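Local coordinates for CdiI immunity protein (Cupriavidus taiwanensis, PDB 5T87) that binds its cognate CdiA toxin and probably neutralises it, shielding the cell that makes it from contact-dependent growth inhibition, at residues 50-55 against 64-69; 68-73 against 87-92. All blocks are in the same frame, centred on the assembly; numbering follows the deposited sequence.

Interaction 1. Residues 50-55 against 64-69; sequences KSVAFD and SLAVTC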
loop_
_atom_site.group_PDB
_atom_site.type_symbol
_atom_site.label_atom_id
_atom_site.label_comp_id
_atom_site.label_asym_id
_atom_site.label_seq_id
_atom_site.Cartn_x
_atom_site.Cartn_y
_atom_site.Cartn_z
ATOM N N LYS A 50 8.712 -4.464 -9.286
ATOM C CA LYS A 50 9.331 -3.534 -10.224
ATOM C C LYS A 50 8.981 -3.837 -11.681
ATOM O O LYS A 50 8.748 -2.918 -12.467
ATOM C CB LYS A 50 10.854 -3.541 -10.070
ATOM C CG LYS A 50 11.382 -2.877 -8.802
ATOM C CD LYS A 50 12.861 -2.530 -8.928
ATOM C CE LYS A 50 13.736 -3.764 -8.978
ATOM N NZ LYS A 50 15.147 -3.367 -9.185
ATOM N N SER A 51 8.968 -5.111 -12.051
ATOM C CA SER A 51 8.631 -5.475 -13.426
ATOM C C SER A 51 7.192 -5.030 -13.776
ATOM O O SER A 51 6.911 -4.656 -14.918
ATOM C CB SER A 51 8.780 -6.980 -13.658
ATOM O OG SER A 51 7.730 -7.687 -13.013
ATOM N N VAL A 52 6.295 -5.051 -12.792
ATOM C CA VAL A 52 4.919 -4.558 -13.014
ATOM C C VAL A 52 4.902 -3.032 -13.081
ATOM O O VAL A 52 4.345 -2.451 -14.016
ATOM C CB VAL A 52 3.955 -5.073 -11.941
ATOM C CG1 VAL A 52 2.553 -4.471 -12.119
ATOM C CG2 VAL A 52 3.889 -6.587 -12.009
ATOM N N ALA A 53 5.557 -2.403 -12.112
ATOM C CA ALA A 53 5.637 -0.953 -12.053
ATOM C C ALA A 53 6.242 -0.312 -13.307
ATOM O O ALA A 53 5.781 0.757 -13.712
ATOM C CB ALA A 53 6.405 -0.517 -10.816
ATOM N N PHE A 54 7.239 -0.960 -13.924
ATOM C CA PHE A 54 7.935 -0.395 -15.083
ATOM C C PHE A 54 7.331 -0.742 -16.445
ATOM O O PHE A 54 7.792 -0.227 -17.473
ATOM C CB PHE A 54 9.405 -0.820 -15.075
ATOM C CG PHE A 54 10.244 -0.111 -14.052
ATOM C CD1 PHE A 54 10.162 1.272 -13.878
ATOM C CD2 PHE A 54 11.170 -0.821 -13.289
ATOM C CE1 PHE A 54 10.961 1.911 -12.942
ATOM C CE2 PHE A 54 11.979 -0.185 -12.354
ATOM C CZ PHE A 54 11.876 1.183 -12.179
ATOM N N ASP A 55 6.308 -1.599 -16.459
ATOM C CA ASP A 55 5.828 -2.180 -17.702
ATOM C C ASP A 55 4.788 -1.252 -18.329
ATOM O O ASP A 55 3.655 -1.157 -17.863
ATOM C CB ASP A 55 5.288 -3.586 -17.440
ATOM C CG ASP A 55 4.726 -4.246 -18.685
ATOM O OD1 ASP A 55 4.818 -3.674 -19.805
ATOM O OD2 ASP A 55 4.177 -5.351 -18.534
ATOM N N SER A 64 0.690 1.666 -10.500
ATOM C CA SER A 64 0.576 2.429 -9.271
ATOM C C SER A 64 0.421 1.521 -8.046
ATOM O O SER A 64 1.056 1.753 -7.004
ATOM C CB SER A 64 -0.602 3.405 -9.385
ATOM O OG SER A 64 -0.517 4.416 -8.397
ATOM N N LEU A 65 -0.400 0.482 -8.180
ATOM C CA LEU A 65 -0.595 -0.475 -7.095
ATOM C C LEU A 65 0.724 -1.186 -6.714
ATOM O O LEU A 65 1.050 -1.365 -5.523
ATOM C CB LEU A 65 -1.670 -1.503 -7.471
ATOM C CG LEU A 65 -1.870 -2.634 -6.452
ATOM C CD1 LEU A 65 -2.258 -2.068 -5.105
ATOM C CD2 LEU A 65 -2.884 -3.656 -6.921
ATOM N N ALA A 66 1.473 -1.586 -7.738
ATOM C CA ALA A 66 2.771 -2.247 -7.539
ATOM C C ALA A 66 3.736 -1.383 -6.728
ATOM O O ALA A 66 4.441 -1.891 -5.845
ATOM C CB ALA A 66 3.383 -2.620 -8.881
ATOM N N VAL A 67 3.745 -0.080 -7.005
ATOM C CA VAL A 67 4.541 0.854 -6.206
ATOM C C VAL A 67 4.065 0.876 -4.760
ATOM O O VAL A 67 4.846 0.744 -3.858
ATOM C CB VAL A 67 4.478 2.271 -6.787
ATOM C CG1 VAL A 67 5.081 3.298 -5.828
ATOM C CG2 VAL A 67 5.196 2.315 -8.124
ATOM N N THR A 68 2.763 1.034 -4.558
ATOM C CA THR A 68 2.171 0.974 -3.226
ATOM C C THR A 68 2.568 -0.325 -2.519
ATOM O O THR A 68 2.928 -0.308 -1.344
ATOM C CB THR A 68 0.632 1.167 -3.313
ATOM O OG1 THR A 68 0.359 2.554 -3.531
ATOM C CG2 THR A 68 -0.097 0.720 -2.047
ATOM N N CYS A 69 2.535 -1.433 -3.249
ATOM C CA CYS A 69 3.007 -2.717 -2.727
ATOM C C CYS A 69 4.483 -2.715 -2.320
ATOM O O CYS A 69 4.854 -3.358 -1.333
ATOM C CB CYS A 69 2.753 -3.833 -3.736
ATOM S SG CYS A 69 1.024 -4.315 -3.771
#

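Interaction 2. Residues 68-73 against 87-92; sequences TCVGHL and EFLLSL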
loop_
_atom_site.group_PDB
_atom_site.type_symbol
_atom_site.label_atom_id
_atom_site.label_comp_id
_atom_site.label_asym_id
_atom_site.label_seq_id
_atom_site.Cartn_x
_atom_site.Cartn_y
_atom_site.Cartn_z
ATOM N N THR A 68 2.763 1.034 -4.558
ATOM C CA THR A 68 2.171 0.974 -3.226
ATOM C C THR A 68 2.568 -0.325 -2.519
ATOM O O THR A 68 2.928 -0.308 -1.344
ATOM C CB THR A 68 0.632 1.167 -3.313
ATOM O OG1 THR A 68 0.359 2.554 -3.531
ATOM C CG2 THR A 68 -0.097 0.720 -2.047
ATOM N N CYS A 69 2.535 -1.433 -3.249
ATOM C CA CYS A 69 3.007 -2.717 -2.727
ATOM C C CYS A 69 4.483 -2.715 -2.320
ATOM O O CYS A 69 4.854 -3.358 -1.333
ATOM C CB CYS A 69 2.753 -3.833 -3.736
ATOM S SG CYS A 69 1.024 -4.315 -3.771
ATOM N N VAL A 70 5.316 -1.990 -3.061
ATOM C CA VAL A 70 6.733 -1.834 -2.668
ATOM C C VAL A 70 6.803 -1.110 -1.319
ATOM O O VAL A 70 7.637 -1.451 -0.462
ATOM C CB VAL A 70 7.580 -1.139 -3.774
ATOM C CG1 VAL A 70 8.965 -0.729 -3.274
ATOM C CG2 VAL A 70 7.722 -2.059 -4.983
ATOM N N GLY A 71 5.895 -0.148 -1.131
ATOM C CA GLY A 71 5.705 0.525 0.152
ATOM C C GLY A 71 5.378 -0.426 1.277
ATOM O O GLY A 71 5.872 -0.264 2.390
ATOM N N HIS A 72 4.551 -1.421 0.979
ATOM C CA HIS A 72 4.166 -2.417 1.970
ATOM C C HIS A 72 5.319 -3.312 2.336
ATOM O O HIS A 72 5.526 -3.583 3.524
ATOM C CB HIS A 72 2.993 -3.272 1.487
ATOM C CG HIS A 72 1.737 -2.499 1.299
ATOM N ND1 HIS A 72 1.335 -1.515 2.174
ATOM C CD2 HIS A 72 0.791 -2.556 0.336
ATOM C CE1 HIS A 72 0.192 -1.000 1.763
ATOM N NE2 HIS A 72 -0.156 -1.609 0.645
ATOM N N LEU A 73 6.065 -3.778 1.337
ATOM C CA LEU A 73 7.267 -4.570 1.616
ATOM C C LEU A 73 8.210 -3.838 2.543
ATOM O O LEU A 73 8.670 -4.402 3.525
ATOM C CB LEU A 73 8.024 -4.893 0.353
ATOM C CG LEU A 73 7.497 -6.005 -0.526
ATOM C CD1 LEU A 73 8.526 -6.278 -1.618
ATOM C CD2 LEU A 73 7.248 -7.260 0.292
ATOM N N GLU A 87 16.204 4.571 -4.364
ATOM C CA GLU A 87 16.541 4.982 -5.740
ATOM C C GLU A 87 15.385 4.666 -6.682
ATOM O O GLU A 87 15.059 5.474 -7.575
ATOM C CB GLU A 87 17.852 4.332 -6.242
ATOM C CG GLU A 87 19.094 5.132 -5.843
ATOM C CD GLU A 87 20.404 4.335 -5.810
ATOM O OE1 GLU A 87 20.664 3.515 -6.722
ATOM O OE2 GLU A 87 21.195 4.556 -4.866
ATOM N N PHE A 88 14.776 3.497 -6.466
ATOM C CA PHE A 88 13.574 3.085 -7.196
ATOM C C PHE A 88 12.407 4.073 -7.043
ATOM O O PHE A 88 11.872 4.578 -8.030
ATOM C CB PHE A 88 13.136 1.701 -6.745
ATOM C CG PHE A 88 11.801 1.308 -7.261
ATOM C CD1 PHE A 88 11.626 1.014 -8.608
ATOM C CD2 PHE A 88 10.696 1.261 -6.412
ATOM C CE1 PHE A 88 10.385 0.657 -9.102
ATOM C CE2 PHE A 88 9.455 0.896 -6.897
ATOM C CZ PHE A 88 9.301 0.591 -8.243
ATOM N N LEU A 89 12.044 4.370 -5.806
ATOM C CA LEU A 89 10.905 5.247 -5.565
ATOM C C LEU A 89 11.168 6.678 -6.031
ATOM O O LEU A 89 10.258 7.337 -6.560
ATOM C CB LEU A 89 10.516 5.224 -4.091
ATOM C CG LEU A 89 10.035 3.869 -3.559
ATOM C CD1 LEU A 89 9.891 3.911 -2.045
ATOM C CD2 LEU A 89 8.730 3.452 -4.212
ATOM N N LEU A 90 12.400 7.151 -5.842
ATOM C CA LEU A 90 12.784 8.480 -6.297
ATOM C C LEU A 90 12.840 8.596 -7.815
ATOM O O LEU A 90 12.594 9.676 -8.354
ATOM C CB LEU A 90 14.142 8.874 -5.733
ATOM C CG LEU A 90 14.217 9.216 -4.245
ATOM C CD1 LEU A 90 15.684 9.488 -3.917
ATOM C CD2 LEU A 90 13.337 10.404 -3.860
ATOM N N SER A 91 13.176 7.504 -8.501
ATOM C CA SER A 91 13.260 7.529 -9.962
ATOM C C SER A 91 11.899 7.678 -10.640
ATOM O O SER A 91 11.846 7.994 -11.828
ATOM C CB SER A 91 13.980 6.291 -10.503
ATOM O OG SER A 91 13.256 5.114 -10.233
ATOM N N LEU A 92 10.817 7.470 -9.884
ATOM C CA LEU A 92 9.438 7.607 -10.389
ATOM C C LEU A 92 8.763 8.968 -10.139
ATOM O O LEU A 92 7.723 9.255 -10.739
ATOM C CB LEU A 92 8.561 6.528 -9.756
ATOM C CG LEU A 92 9.066 5.085 -9.833
ATOM C CD1 LEU A 92 8.236 4.186 -8.933
ATOM C CD2 LEU A 92 9.085 4.569 -11.259
#

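Interaction 1. Residues 50-55 against 64-69
Ala66 CB lies against the Val52 side chain and against the CB and backbone N of Ala53, at the core of an alpha-alpha hairpin in which helix 42-53 and helix 60-76 run roughly antiparallel. The helices come very close here: the CA atoms of Ala53 and Ala66 are 5.5 Å apart, a spacing that the two small methyl side chains allow. Ala66 CB approaches Ala53 N to 3.9 Å, and the Ala53 and Ala66 CB atoms are 4.2 Å apart, so the contact reaches the backbone of the first helix as well as its side chains. Val52 extends the overlap with one branch. With chi1 at 176°, placing CG1 anti to the backbone N and beside the carbonyl carbon, that branch is the one laid on Ala66 CB, at 3.8 Å. The pairing is wholly apolar, and all four touching residues are buried. Neighbouring helices also pack on these residues. Val67 also touches Ala101 and Ala105 of helix 96-114, Ala53 meets Phe88 of helix 82-91, and Leu65, on the same helix as Ala66, packs on Ala29 of helix 25-38 and on Arg39 of the CdiA toxin chain. Val67 flanks the alanine pair: its CG2, the branch anti to its own carbonyl carbon, rests 4.1 Å from Ala53 CB.

Interaction 2. Residues 68-73 against 87-92
Helix 60-76 and helix 82-91 run roughly antiparallel and stand well apart here, the CA atoms of Val70 and Leu89 being 8.7 Å from each other, so larger side chains bridge the gap. Val70 carries the contact from helix 60-76, pointing toward helix 82-91 and touching Phe88 and Leu89. Both of its methyl groups meet the same corner of the Phe88 ring, CG2 lying 3.9 Å and CG1 4.0 Å from CE2, and the two side chains cross obliquely. Phe88 reaches across because its CG is anti to the backbone N (chi1 170°), carrying the ring toward Val70. Leu92 CD1 sits 3.8 Å above one face of that ring, displaced toward its rim. Leu89 adds a looser touch, CD2 to Val70 CG1 at 4.3 Å, and its side chain also packs on Ala105 and Leu106 of helix 96-114. Near the end of the second helix, Ser91 OG donates a hydrogen bond to Phe88 O at 2.7 Å, turning the hydroxyl back onto the backbone of its own helix. Val70 also packs on Leu49 of helix 42-53. The two consecutive antiparallel helices form an alpha-alpha hairpin, with Val70, Phe88 and Leu89 in its buried interface.

Helix 60-76 carries one side of both contacts, and Thr68 and Cys69 belong to both segments, so interactions 1 and 2 follow each other along it with centres about 8 Å apart. Phe88 and Leu92 tie the two together. Phe54 CZ meets Phe88 CE1 at 3.5 Å, with the rings nearly perpendicular, while Lys50 CG lies 3.7 Å from Phe88 CE1 and Val67 CG2 lies 3.7 Å from Leu92 CD1. The same helix also faces the CdiA toxin: His72 NE2 is hydrogen-bonded to His46 NE2 of the toxin chain, and Thr68 packs on its Asp38. Helix 60-76 thus links the buried core to the toxin-binding surface.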